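Tapirin (Caldicellulosiruptor kristjanssonii, PDB 6N2B) binds cellulose and probably attaches the cells of this extremely thermophilic bacterium to plant biomass. Local coordinates at residues F205-Y210 with F415-R420; M421-L426 with I512-T517; E461-V466 with T493-Y498. One frame throughout, in Å; residues are numbered along the deposited sequence.

Overall arrangement
Interactions 1 and 2 are buried and sit side by side in the beta-helix, their centres 11 Å apart. They share one long connection, the loop that follows helix 408-413, and they dock it on strand 207-211 and on the end of its parallel neighbour 510-513. Interaction 3 is partly buried and lies further from the centre of the chain, about 23 Å from interaction 2 between centres. It joins helix 459-470 to the loop before strand 498-499. Interaction 1 is aromatic, with a water linking the segments. Interaction 2 is wholly apolar. Interaction 3 is apolar with S494 at its partly exposed side, and its helix also carries a calcium ligand.

Interaction 1 of 3, residues F205-Y210 with F415-R420; sequences FEYAVY and FDFDSR
Y210 reaches F417 with its hydroxyl and the adjoining ring edge. Its OH lies 3.7 Å from F417 CB, and its CE2 is 4.2 Å from F417 CD2. The two side chains meet obliquely, with F417 CD2 at the edge of the Y210 ring and near its plane. Y210 CG is anti to the backbone N (chi1 -173°), which swings the ring across the gap although the backbones stay far apart. The nearest CA atoms, those of Y210 and F417, are 10.4 Å from each other. Y207 adds a looser contact, with OH 4.4 Å from F417 CE2. The hydroxyl of Y207 is held by W201 O.

A water bridges the segments. It donates to F417 O at 2.9 Å and is hydrogen-bonded to Y210 OH at 3.2 Å. The two segments therefore share a polar link as well as aromatic packing.

The contact docks a loop on the beta-helix. Y207 and Y210 lie on strand 207-211, which turns a corner at A208 and V209. This strand pairs in parallel with strands 227-230 and 510-513. F417 begins a short 3-10 segment, 417-420, in the long connection after helix 408-413.

Further groups fix the F417 ring. F415 CD2 sits 3.6 Å above one face of it, over the centre. F417 CG lies in the F415 ring plane, at its edge, so the pair is T-shaped (edge-to-face), F415 giving the edge and F417 the face. Y229 on strand 227-230 stacks with both F417 and Y210, and I249 touches both F417 and Y207. Within the loop, S419 N is bonded to D416 O at 2.8 Å. D418 OD1 forms a salt bridge with R212, and F415 O accepts from K251 NZ.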
ATOM      1  N   PHE A 205     -12.700  -9.028   0.367  1.00 22.65           N
ATOM      2  CA  PHE A 205     -12.854  -9.035  -1.082  1.00 23.54           C
ATOM      3  C   PHE A 205     -12.692  -7.662  -1.717  1.00 25.75           C
ATOM      4  O   PHE A 205     -12.826  -7.549  -2.943  1.00 26.10           O
ATOM      5  CB  PHE A 205     -14.206  -9.661  -1.440  1.00 27.92           C
ATOM      6  CG  PHE A 205     -14.311 -11.081  -0.975  1.00 33.25           C
ATOM      7  CD1 PHE A 205     -13.654 -12.092  -1.659  1.00 26.33           C
ATOM      8  CD2 PHE A 205     -14.971 -11.394   0.198  1.00 26.96           C
ATOM      9  CE1 PHE A 205     -13.698 -13.398  -1.212  1.00 25.65           C
ATOM     10  CE2 PHE A 205     -15.004 -12.688   0.652  1.00 25.83           C
ATOM     11  CZ  PHE A 205     -14.370 -13.696  -0.059  1.00 28.41           C
ATOM     12  N   GLU A 206     -12.399  -6.629  -0.919  1.00 22.09           N
ATOM     13  CA  GLU A 206     -12.007  -5.328  -1.440  1.00 21.68           C
ATOM     14  C   GLU A 206     -10.522  -5.263  -1.793  1.00 21.74           C
ATOM     15  O   GLU A 206     -10.104  -4.360  -2.522  1.00 27.09           O
ATOM     16  CB  GLU A 206     -12.381  -4.238  -0.427  1.00 21.42           C
ATOM     17  CG  GLU A 206     -11.546  -2.927  -0.457  1.00 26.84           C
ATOM     18  CD  GLU A 206     -11.680  -2.115  -1.767  1.00 36.61           C
ATOM     19  OE1 GLU A 206     -12.650  -2.326  -2.533  1.00 36.49           O
ATOM     20  OE2 GLU A 206     -10.790  -1.270  -2.036  1.00 27.30           O
ATOM     21  N   TYR A 207      -9.717  -6.222  -1.364  1.00 19.40           N
ATOM     22  CA  TYR A 207      -8.275  -6.079  -1.490  1.00 20.78           C
ATOM     23  C   TYR A 207      -7.766  -6.611  -2.829  1.00 20.88           C
ATOM     24  O   TYR A 207      -8.184  -7.680  -3.292  1.00 13.56           O
ATOM     25  CB  TYR A 207      -7.581  -6.741  -0.298  1.00 13.21           C
ATOM     26  CG  TYR A 207      -7.768  -5.824   0.883  1.00 19.18           C
ATOM     27  CD1 TYR A 207      -8.962  -5.824   1.614  1.00 14.06           C
ATOM     28  CD2 TYR A 207      -6.800  -4.879   1.206  1.00 17.02           C
ATOM     29  CE1 TYR A 207      -9.156  -4.950   2.667  1.00 13.97           C
ATOM     30  CE2 TYR A 207      -6.987  -3.989   2.255  1.00 16.62           C
ATOM     31  CZ  TYR A 207      -8.164  -4.023   2.977  1.00 18.01           C
ATOM     32  OH  TYR A 207      -8.332  -3.126   4.009  1.00 17.13           O
ATOM     33  N   ALA A 208      -6.924  -5.801  -3.483  1.00 18.23           N
ATOM     34  CA  ALA A 208      -6.123  -6.303  -4.588  1.00 18.20           C
ATOM     35  C   ALA A 208      -4.981  -7.164  -4.059  1.00 21.12           C
ATOM     36  O   ALA A 208      -4.656  -8.215  -4.635  1.00 19.00           O
ATOM     37  CB  ALA A 208      -5.599  -5.140  -5.423  1.00 13.90           C
ATOM     38  N   VAL A 209      -4.390  -6.754  -2.942  1.00 13.59           N
ATOM     39  CA  VAL A 209      -3.371  -7.537  -2.259  1.00 17.54           C
ATOM     40  C   VAL A 209      -3.794  -7.659  -0.802  1.00 16.28           C
ATOM     41  O   VAL A 209      -3.874  -6.655  -0.088  1.00 19.23           O
ATOM     42  CB  VAL A 209      -1.974  -6.901  -2.374  1.00 14.23           C
ATOM     43  CG1 VAL A 209      -0.932  -7.747  -1.669  1.00 13.89           C
ATOM     44  CG2 VAL A 209      -1.592  -6.725  -3.814  1.00 10.71           C
ATOM     45  N   TYR A 210      -4.073  -8.877  -0.364  1.00 17.65           N
ATOM     46  CA  TYR A 210      -4.293  -9.163   1.049  1.00 19.02           C
ATOM     47  C   TYR A 210      -3.177 -10.092   1.491  1.00 16.12           C
ATOM     48  O   TYR A 210      -3.103 -11.234   1.032  1.00 24.25           O
ATOM     49  CB  TYR A 210      -5.659  -9.799   1.286  1.00 14.18           C
ATOM     50  CG  TYR A 210      -5.995  -9.969   2.749  1.00 21.31           C
ATOM     51  CD1 TYR A 210      -5.549 -11.076   3.462  1.00 21.61           C
ATOM     52  CD2 TYR A 210      -6.765  -9.021   3.423  1.00 22.10           C
ATOM     53  CE1 TYR A 210      -5.853 -11.231   4.795  1.00 18.40           C
ATOM     54  CE2 TYR A 210      -7.078  -9.169   4.762  1.00 13.41           C
ATOM     55  CZ  TYR A 210      -6.621 -10.276   5.442  1.00 20.92           C
ATOM     56  OH  TYR A 210      -6.934 -10.442   6.779  1.00 24.39           O
ATOM     57  N   PHE A 415      -9.327  -3.482  14.926  1.00 34.43           N
ATOM     58  CA  PHE A 415      -9.853  -4.577  14.116  1.00 35.25           C
ATOM     59  C   PHE A 415      -8.820  -5.695  14.039  1.00 38.81           C
ATOM     60  O   PHE A 415      -7.677  -5.464  13.616  1.00 33.00           O
ATOM     61  CB  PHE A 415     -10.228  -4.086  12.721  1.00 35.45           C
ATOM     62  CG  PHE A 415     -11.081  -5.043  11.962  1.00 36.15           C
ATOM     63  CD1 PHE A 415     -12.453  -5.052  12.128  1.00 34.74           C
ATOM     64  CD2 PHE A 415     -10.510  -5.948  11.085  1.00 30.65           C
ATOM     65  CE1 PHE A 415     -13.242  -5.940  11.422  1.00 34.62           C
ATOM     66  CE2 PHE A 415     -11.296  -6.839  10.379  1.00 27.59           C
ATOM     67  CZ  PHE A 415     -12.662  -6.835  10.548  1.00 25.11           C
ATOM     68  N   ASP A 416      -9.221  -6.904  14.463  1.00 35.18           N
ATOM     69  CA  ASP A 416      -8.341  -8.076  14.455  1.00 34.82           C
ATOM     70  C   ASP A 416      -8.564  -8.835  13.143  1.00 32.76           C
ATOM     71  O   ASP A 416      -9.338  -9.791  13.057  1.00 28.18           O
ATOM     72  CB  ASP A 416      -8.602  -8.936  15.687  1.00 35.30           C
ATOM     73  CG  ASP A 416      -7.701 -10.164  15.760  1.00 41.13           C
ATOM     74  OD1 ASP A 416      -6.870 -10.368  14.847  1.00 41.10           O
ATOM     75  OD2 ASP A 416      -7.831 -10.927  16.745  1.00 37.47           O
ATOM     76  N   PHE A 417      -7.854  -8.381  12.100  1.00 36.50           N
ATOM     77  CA  PHE A 417      -8.017  -8.934  10.757  1.00 26.37           C
ATOM     78  C   PHE A 417      -7.883 -10.447  10.765  1.00 31.54           C
ATOM     79  O   PHE A 417      -8.654 -11.151  10.103  1.00 27.09           O
ATOM     80  CB  PHE A 417      -6.984  -8.324   9.801  1.00 20.12           C
ATOM     81  CG  PHE A 417      -7.357  -6.960   9.281  1.00 31.23           C
ATOM     82  CD1 PHE A 417      -6.989  -5.809   9.976  1.00 36.74           C
ATOM     83  CD2 PHE A 417      -8.067  -6.821   8.095  1.00 25.80           C
ATOM     84  CE1 PHE A 417      -7.327  -4.551   9.508  1.00 21.72           C
ATOM     85  CE2 PHE A 417      -8.411  -5.556   7.617  1.00 23.90           C
ATOM     86  CZ  PHE A 417      -8.038  -4.425   8.324  1.00 26.23           C
ATOM     87  N   ASP A 418      -6.915 -10.966  11.519  1.00 29.05           N
ATOM     88  CA  ASP A 418      -6.686 -12.404  11.537  1.00 31.46           C
ATOM     89  C   ASP A 418      -7.871 -13.156  12.105  1.00 30.06           C
ATOM     90  O   ASP A 418      -8.122 -14.300  11.715  1.00 38.32           O
ATOM     91  CB  ASP A 418      -5.446 -12.716  12.355  1.00 44.40           C
ATOM     92  CG  ASP A 418      -4.257 -12.979  11.501  1.00 47.37           C
ATOM     93  OD1 ASP A 418      -4.393 -13.828  10.589  1.00 70.26           O
ATOM     94  OD2 ASP A 418      -3.203 -12.343  11.738  1.00 45.50           O
ATOM     95  N   SER A 419      -8.606 -12.531  13.024  1.00 29.43           N
ATOM     96  CA  SER A 419      -9.719 -13.202  13.676  1.00 31.24           C
ATOM     97  C   SER A 419     -10.836 -13.559  12.702  1.00 28.77           C
ATOM     98  O   SER A 419     -11.678 -14.402  13.029  1.00 30.97           O
ATOM     99  CB  SER A 419     -10.264 -12.318  14.797  1.00 27.74           C
ATOM    100  OG  SER A 419     -10.922 -11.182  14.277  1.00 31.13           O
ATOM    101  N   ARG A 420     -10.858 -12.956  11.515  1.00 21.50           N
ATOM    102  CA  ARG A 420     -11.959 -13.169  10.589  1.00 25.11           C
ATOM    103  C   ARG A 420     -11.846 -14.464   9.791  1.00 27.83           C
ATOM    104  O   ARG A 420     -12.793 -14.810   9.071  1.00 28.46           O
ATOM    105  CB  ARG A 420     -12.062 -11.980   9.633  1.00 25.23           C
ATOM    106  CG  ARG A 420     -11.998 -10.646  10.324  1.00 23.46           C
ATOM    107  CD  ARG A 420     -13.005 -10.556  11.455  1.00 26.41           C
ATOM    108  NE  ARG A 420     -14.391 -10.736  11.020  1.00 26.65           N
ATOM    109  CZ  ARG A 420     -15.428 -10.819  11.855  1.00 29.72           C
ATOM    110  NH1 ARG A 420     -16.653 -10.980  11.389  1.00 19.08           N
ATOM    111  NH2 ARG A 420     -15.236 -10.739  13.170  1.00 49.99           N
TER
HETATM  112  O   HOH W   1      -9.918 -10.056   7.766  0.85 18.32           O

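Interaction 2 of 3, residues M421-L426 with I512-T517; sequences MSVTTL and ITLGST
L514 packs against V423 and L426, and it has the most surface buried here. It follows strand 510-513 of the beta-helix, at the point where the chain leaves the strand. V423 and L426 belong to the extended connection that runs from helix 408-413 to strand 436-441. The contact fastens this irregular chain to the beta-helix by apolar side chains.

The two methyls of L514 divide the work. CD2 meets V423 CG2 at 3.8 Å. CD1 turns to L426. In V423, CG1 is anti to the backbone N (chi1 173°), which leaves CG2 as the branch that touches L514. M421 makes a lighter contact, with its SD 4.3 Å from L514 CD2.

Other groups complete the setting. L546 of helix 536-546 also touches L514, and R212 lies against V423. The backbone N of L426 is hydrogen-bonded to E454 OE1. The calcium ion is about 11 Å from the L426 side chain and is not part of this contact. Both L426 methyls face the same L514 methyl: CD1 is 3.8 Å from L514 CD1, and CD2 is 4.0 Å from it.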
ATOM      1  N   MET A 421     -10.732 -15.188   9.902  1.00 22.03           N
ATOM      2  CA  MET A 421     -10.510 -16.395   9.121  1.00 20.73           C
ATOM      3  C   MET A 421      -9.764 -17.400   9.973  1.00 27.30           C
ATOM      4  O   MET A 421      -9.190 -17.063  11.015  1.00 29.99           O
ATOM      5  CB  MET A 421      -9.721 -16.114   7.838  1.00 20.66           C
ATOM      6  CG  MET A 421      -8.269 -15.688   8.076  1.00 28.96           C
ATOM      7  SD  MET A 421      -7.408 -15.059   6.605  1.00 34.75           S
ATOM      8  CE  MET A 421      -8.551 -13.787   6.043  1.00 14.88           C
ATOM      9  N   SER A 422      -9.770 -18.650   9.510  1.00 25.13           N
ATOM     10  CA  SER A 422      -9.025 -19.737  10.147  1.00 28.18           C
ATOM     11  C   SER A 422      -8.258 -20.460   9.049  1.00 25.31           C
ATOM     12  O   SER A 422      -8.833 -21.247   8.295  1.00 28.78           O
ATOM     13  CB  SER A 422      -9.956 -20.680  10.901  1.00 28.04           C
ATOM     14  OG  SER A 422     -10.926 -19.946  11.643  1.00 23.46           O
ATOM     15  N   VAL A 423      -6.967 -20.181   8.937  1.00 28.81           N
ATOM     16  CA  VAL A 423      -6.157 -20.796   7.894  1.00 26.31           C
ATOM     17  C   VAL A 423      -5.830 -22.222   8.315  1.00 31.52           C
ATOM     18  O   VAL A 423      -5.324 -22.454   9.418  1.00 35.82           O
ATOM     19  CB  VAL A 423      -4.882 -19.985   7.633  1.00 37.46           C
ATOM     20  CG1 VAL A 423      -3.966 -20.723   6.672  1.00 40.20           C
ATOM     21  CG2 VAL A 423      -5.241 -18.616   7.063  1.00 40.22           C
ATOM     22  N   THR A 424      -6.149 -23.187   7.446  1.00 35.30           N
ATOM     23  CA  THR A 424      -5.730 -24.562   7.648  1.00 34.22           C
ATOM     24  C   THR A 424      -4.829 -24.921   6.473  1.00 29.96           C
ATOM     25  O   THR A 424      -3.674 -24.450   6.423  1.00 42.12           O
ATOM     26  CB  THR A 424      -6.931 -25.515   7.795  1.00 35.15           C
ATOM     27  OG1 THR A 424      -7.969 -25.156   6.876  1.00 25.04           O
ATOM     28  CG2 THR A 424      -7.474 -25.480   9.223  1.00 36.64           C
ATOM     29  N   THR A 425      -5.280 -25.733   5.531  1.00 22.86           N
ATOM     30  CA  THR A 425      -4.466 -26.153   4.404  1.00 25.89           C
ATOM     31  C   THR A 425      -5.123 -25.701   3.101  1.00 37.66           C
ATOM     32  O   THR A 425      -6.361 -25.634   2.997  1.00 38.13           O
ATOM     33  CB  THR A 425      -4.269 -27.682   4.448  1.00 40.24           C
ATOM     34  OG1 THR A 425      -3.273 -27.995   5.438  1.00 43.06           O
ATOM     35  CG2 THR A 425      -3.843 -28.252   3.097  1.00 43.83           C
ATOM     36  N   LEU A 426      -4.297 -25.343   2.133  1.00 38.50           N
ATOM     37  CA  LEU A 426      -4.959 -24.982   0.891  1.00 30.35           C
ATOM     38  C   LEU A 426      -5.153 -26.228   0.023  1.00 33.38           C
ATOM     39  O   LEU A 426      -4.247 -27.070  -0.069  1.00 26.78           O
ATOM     40  CB  LEU A 426      -4.136 -23.936   0.143  1.00 25.03           C
ATOM     41  CG  LEU A 426      -4.463 -22.476   0.450  1.00 21.57           C
ATOM     42  CD1 LEU A 426      -4.623 -22.261   1.918  1.00 26.54           C
ATOM     43  CD2 LEU A 426      -3.389 -21.554  -0.108  1.00 23.90           C
ATOM     44  N   ILE A 512      -4.144 -13.164  -2.641  1.00 16.62           N
ATOM     45  CA  ILE A 512      -4.244 -13.385  -1.206  1.00 18.65           C
ATOM     46  C   ILE A 512      -3.077 -14.263  -0.787  1.00 17.26           C
ATOM     47  O   ILE A 512      -2.894 -15.367  -1.308  1.00 17.86           O
ATOM     48  CB  ILE A 512      -5.568 -14.055  -0.821  1.00 21.06           C
ATOM     49  CG1 ILE A 512      -6.745 -13.102  -1.025  1.00 10.86           C
ATOM     50  CG2 ILE A 512      -5.461 -14.598   0.597  1.00 18.49           C
ATOM     51  CD1 ILE A 512      -8.018 -13.802  -1.467  1.00 10.95           C
ATOM     52  N   THR A 513      -2.290 -13.788   0.150  1.00 17.00           N
ATOM     53  CA  THR A 513      -1.108 -14.511   0.578  1.00 19.09           C
ATOM     54  C   THR A 513      -1.228 -14.766   2.069  1.00 22.68           C
ATOM     55  O   THR A 513      -1.652 -13.887   2.825  1.00 16.77           O
ATOM     56  CB  THR A 513       0.162 -13.727   0.250  1.00 26.87           C
ATOM     57  OG1 THR A 513       0.311 -12.652   1.188  1.00 20.89           O
ATOM     58  CG2 THR A 513       0.077 -13.150  -1.171  1.00 17.15           C
ATOM     59  N   LEU A 514      -0.876 -15.978   2.486  1.00 21.70           N
ATOM     60  CA  LEU A 514      -1.167 -16.428   3.831  1.00 18.45           C
ATOM     61  C   LEU A 514       0.065 -16.781   4.634  1.00 18.31           C
ATOM     62  O   LEU A 514      -0.050 -16.985   5.846  1.00 24.95           O
ATOM     63  CB  LEU A 514      -2.109 -17.640   3.787  1.00 24.09           C
ATOM     64  CG  LEU A 514      -3.406 -17.337   3.033  1.00 16.60           C
ATOM     65  CD1 LEU A 514      -4.045 -18.585   2.473  1.00 25.59           C
ATOM     66  CD2 LEU A 514      -4.363 -16.637   3.950  1.00 18.78           C
ATOM     67  N   GLY A 515       1.230 -16.847   4.013  1.00 18.24           N
ATOM     68  CA  GLY A 515       2.430 -17.133   4.757  1.00 23.59           C
ATOM     69  C   GLY A 515       2.911 -15.946   5.557  1.00 29.68           C
ATOM     70  O   GLY A 515       2.577 -14.792   5.261  1.00 22.35           O
ATOM     71  N   SER A 516       3.712 -16.259   6.584  1.00 27.79           N
ATOM     72  CA  SER A 516       4.352 -15.225   7.396  1.00 28.89           C
ATOM     73  C   SER A 516       5.116 -14.231   6.531  1.00 35.71           C
ATOM     74  O   SER A 516       5.066 -13.016   6.760  1.00 31.46           O
ATOM     75  CB  SER A 516       5.295 -15.869   8.412  1.00 24.57           C
ATOM     76  OG  SER A 516       4.620 -16.878   9.143  1.00 49.41           O
ATOM     77  N   THR A 517       5.830 -14.732   5.534  1.00 34.26           N
ATOM     78  CA  THR A 517       6.569 -13.907   4.600  1.00 29.72           C
ATOM     79  C   THR A 517       6.081 -14.216   3.188  1.00 32.80           C
ATOM     80  O   THR A 517       5.636 -15.331   2.900  1.00 48.95           O
ATOM     81  CB  THR A 517       8.070 -14.165   4.754  1.00 41.77           C
ATOM     82  OG1 THR A 517       8.808 -13.017   4.316  1.00 53.61           O
ATOM     83  CG2 THR A 517       8.500 -15.417   3.967  1.00 47.03           C
TER

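Interaction 3 of 3, residues E461-V466 with T493-Y498; sequences ELITEV and TSLPLY. With CA (calcium ion), chain C.
I463 CG1 and L495 CG both stand anti to their own carbonyl carbons (chi1 -65° and -56°). The I463 chain runs on to CD1 with chi2 extended. In L495, with chi2 at 170°, CD2 is the methyl that meets I463. The two side chains cross at a slant, and I463 CG1 comes to 3.6 Å from L495 CD2.

The tip of I463 goes on past the leucine to S494. Its CD1 lies 3.5 Å from S494 O and 3.6 Å from S494 OG. These are packing contacts; the hydroxyl itself is hydrogen-bonded to N491 O. One helix position earlier, L462 CD2 meets L495 CD2 at 4.3 Å. L479 of strand 478-483 touches L462, and L505 of strand 504-508 touches L495. Replacing I463 by an alanine strips the side chain back to CB, which would probably open a gap beside L495 CD2 and take the CD1 contact away from S494.

The 493-498 segment bends in a type I beta turn from L495 to Y498, with Y498 N bonded to L495 O at 3.1 Å. On the helix, E465 serves a different partner. Its OE1 binds the calcium ion at 2.5 Å, while OE2 accepts from S438 OG. D429 OD1 and the backbone oxygens of V431, A433 and L436 also bind the metal. The contact thus packs helix 459-470 against a loop of the beta-helix, and the same helix supplies a carboxylate to a calcium site that also takes ligands from the loop before strand 436-441 and from L436 at its start.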
ATOM      1  N   GLU A 461       3.286 -24.292 -13.254  1.00 25.70           N
ATOM      2  CA  GLU A 461       2.131 -24.896 -12.600  1.00 21.52           C
ATOM      3  C   GLU A 461       0.831 -24.223 -13.013  1.00 20.68           C
ATOM      4  O   GLU A 461      -0.178 -24.896 -13.256  1.00 18.33           O
ATOM      5  CB  GLU A 461       2.317 -24.821 -11.098  1.00 20.94           C
ATOM      6  CG  GLU A 461       3.488 -25.633 -10.643  1.00 29.30           C
ATOM      7  CD  GLU A 461       3.834 -25.348  -9.214  1.00 35.90           C
ATOM      8  OE1 GLU A 461       3.435 -24.254  -8.733  1.00 26.18           O
ATOM      9  OE2 GLU A 461       4.495 -26.214  -8.585  1.00 38.58           O
ATOM     10  N   LEU A 462       0.850 -22.894 -13.113  1.00 22.15           N
ATOM     11  CA  LEU A 462      -0.342 -22.124 -13.454  1.00 18.28           C
ATOM     12  C   LEU A 462      -0.862 -22.465 -14.850  1.00 17.94           C
ATOM     13  O   LEU A 462      -2.073 -22.622 -15.046  1.00 15.76           O
ATOM     14  CB  LEU A 462      -0.009 -20.641 -13.348  1.00 16.32           C
ATOM     15  CG  LEU A 462      -1.074 -19.577 -13.232  1.00 15.77           C
ATOM     16  CD1 LEU A 462      -2.011 -19.889 -12.084  1.00 13.58           C
ATOM     17  CD2 LEU A 462      -0.367 -18.252 -13.019  1.00 15.28           C
ATOM     18  N   ILE A 463       0.034 -22.558 -15.834  1.00 19.06           N
ATOM     19  CA  ILE A 463      -0.367 -22.966 -17.180  1.00 20.58           C
ATOM     20  C   ILE A 463      -0.981 -24.369 -17.154  1.00 26.29           C
ATOM     21  O   ILE A 463      -2.035 -24.617 -17.759  1.00 24.29           O
ATOM     22  CB  ILE A 463       0.838 -22.895 -18.141  1.00 22.04           C
ATOM     23  CG1 ILE A 463       1.321 -21.456 -18.304  1.00 18.38           C
ATOM     24  CG2 ILE A 463       0.492 -23.471 -19.485  1.00 16.98           C
ATOM     25  CD1 ILE A 463       2.746 -21.381 -18.760  1.00 18.13           C
ATOM     26  N   THR A 464      -0.338 -25.304 -16.444  1.00 15.12           N
ATOM     27  CA  THR A 464      -0.900 -26.644 -16.318  1.00 19.42           C
ATOM     28  C   THR A 464      -2.283 -26.604 -15.672  1.00 19.29           C
ATOM     29  O   THR A 464      -3.262 -27.104 -16.244  1.00 20.59           O
ATOM     30  CB  THR A 464       0.043 -27.547 -15.513  1.00 24.25           C
ATOM     31  OG1 THR A 464       1.308 -27.652 -16.182  1.00 29.43           O
ATOM     32  CG2 THR A 464      -0.547 -28.939 -15.362  1.00 17.42           C
ATOM     33  N   GLU A 465      -2.385 -26.004 -14.485  1.00 16.86           N
ATOM     34  CA  GLU A 465      -3.635 -26.048 -13.736  1.00 17.90           C
ATOM     35  C   GLU A 465      -4.770 -25.368 -14.492  1.00 21.09           C
ATOM     36  O   GLU A 465      -5.857 -25.939 -14.636  1.00 26.34           O
ATOM     37  CB  GLU A 465      -3.456 -25.406 -12.364  1.00 17.17           C
ATOM     38  CG  GLU A 465      -4.715 -25.440 -11.524  1.00 17.80           C
ATOM     39  CD  GLU A 465      -4.866 -26.770 -10.816  1.00 25.42           C
ATOM     40  OE1 GLU A 465      -3.897 -27.561 -10.903  1.00 26.12           O
ATOM     41  OE2 GLU A 465      -5.925 -27.019 -10.179  1.00 19.25           O
ATOM     42  N   VAL A 466      -4.547 -24.149 -14.985  1.00 14.66           N
ATOM     43  CA  VAL A 466      -5.632 -23.411 -15.631  1.00 20.90           C
ATOM     44  C   VAL A 466      -6.170 -24.179 -16.840  1.00 20.40           C
ATOM     45  O   VAL A 466      -7.381 -24.380 -16.976  1.00 22.60           O
ATOM     46  CB  VAL A 466      -5.170 -21.986 -16.010  1.00 29.09           C
ATOM     47  CG1 VAL A 466      -6.138 -21.341 -16.971  1.00 19.31           C
ATOM     48  CG2 VAL A 466      -5.021 -21.101 -14.761  1.00 17.27           C
ATOM     49  N   THR A 493       6.876 -14.718 -19.997  1.00 23.85           N
ATOM     50  CA  THR A 493       6.361 -14.610 -21.368  1.00 23.77           C
ATOM     51  C   THR A 493       5.603 -15.869 -21.809  1.00 21.46           C
ATOM     52  O   THR A 493       4.829 -15.821 -22.777  1.00 21.12           O
ATOM     53  CB  THR A 493       7.505 -14.256 -22.343  1.00 24.25           C
ATOM     54  OG1 THR A 493       8.477 -15.303 -22.410  1.00 22.54           O
ATOM     55  CG2 THR A 493       8.204 -12.997 -21.888  1.00 23.53           C
ATOM     56  N   SER A 494       5.770 -16.972 -21.078  1.00 22.71           N
ATOM     57  CA  SER A 494       4.976 -18.181 -21.256  1.00 17.52           C
ATOM     58  C   SER A 494       3.515 -18.036 -20.825  1.00 20.27           C
ATOM     59  O   SER A 494       2.698 -18.886 -21.189  1.00 24.58           O
ATOM     60  CB  SER A 494       5.598 -19.298 -20.447  1.00 18.05           C
ATOM     61  OG  SER A 494       5.411 -19.016 -19.071  1.00 24.10           O
ATOM     62  N   LEU A 495       3.169 -17.032 -20.011  1.00 23.76           N
ATOM     63  CA  LEU A 495       1.773 -16.854 -19.597  1.00 19.27           C
ATOM     64  C   LEU A 495       1.033 -15.984 -20.611  1.00 24.85           C
ATOM     65  O   LEU A 495       1.598 -15.012 -21.126  1.00 22.50           O
ATOM     66  CB  LEU A 495       1.688 -16.201 -18.222  1.00 16.86           C
ATOM     67  CG  LEU A 495       2.429 -16.896 -17.081  1.00 17.86           C
ATOM     68  CD1 LEU A 495       2.455 -16.015 -15.860  1.00 17.26           C
ATOM     69  CD2 LEU A 495       1.762 -18.205 -16.742  1.00 19.83           C
ATOM     70  N   PRO A 496      -0.222 -16.301 -20.945  1.00 19.76           N
ATOM     71  CA  PRO A 496      -0.957 -15.452 -21.890  1.00 20.69           C
ATOM     72  C   PRO A 496      -1.324 -14.107 -21.301  1.00 18.56           C
ATOM     73  O   PRO A 496      -1.827 -13.240 -22.030  1.00 18.45           O
ATOM     74  CB  PRO A 496      -2.208 -16.284 -22.219  1.00 16.05           C
ATOM     75  CG  PRO A 496      -1.944 -17.619 -21.702  1.00 17.07           C
ATOM     76  CD  PRO A 496      -1.024 -17.460 -20.539  1.00 18.50           C
ATOM     77  N   LEU A 497      -1.105 -13.928 -20.000  1.00 19.42           N
ATOM     78  CA  LEU A 497      -1.290 -12.654 -19.326  1.00 25.08           C
ATOM     79  C   LEU A 497      -0.172 -11.668 -19.635  1.00 31.66           C
ATOM     80  O   LEU A 497      -0.312 -10.480 -19.312  1.00 29.02           O
ATOM     81  CB  LEU A 497      -1.383 -12.883 -17.811  1.00 21.80           C
ATOM     82  CG  LEU A 497      -2.294 -14.033 -17.376  1.00 25.47           C
ATOM     83  CD1 LEU A 497      -2.116 -14.385 -15.887  1.00 20.61           C
ATOM     84  CD2 LEU A 497      -3.742 -13.661 -17.683  1.00 20.23           C
ATOM     85  N   TYR A 498       0.927 -12.131 -20.241  1.00 23.36           N
ATOM     86  CA  TYR A 498       2.043 -11.261 -20.574  1.00 22.67           C
ATOM     87  C   TYR A 498       1.691 -10.412 -21.784  1.00 24.52           C
ATOM     88  O   TYR A 498       1.237 -10.930 -22.806  1.00 28.08           O
ATOM     89  CB  TYR A 498       3.307 -12.072 -20.851  1.00 26.44           C
ATOM     90  CG  TYR A 498       4.447 -11.219 -21.336  1.00 28.79           C
ATOM     91  CD1 TYR A 498       5.198 -10.452 -20.443  1.00 29.22           C
ATOM     92  CD2 TYR A 498       4.764 -11.156 -22.687  1.00 24.63           C
ATOM     93  CE1 TYR A 498       6.245  -9.654 -20.884  1.00 29.54           C
ATOM     94  CE2 TYR A 498       5.804 -10.360 -23.140  1.00 33.48           C
ATOM     95  CZ  TYR A 498       6.542  -9.606 -22.237  1.00 37.62           C
ATOM     96  OH  TYR A 498       7.576  -8.812 -22.695  1.00 38.15           O
TER
HETATM   97 CA    CA C 601      -4.531 -29.559  -9.573  1.00 51.62          CA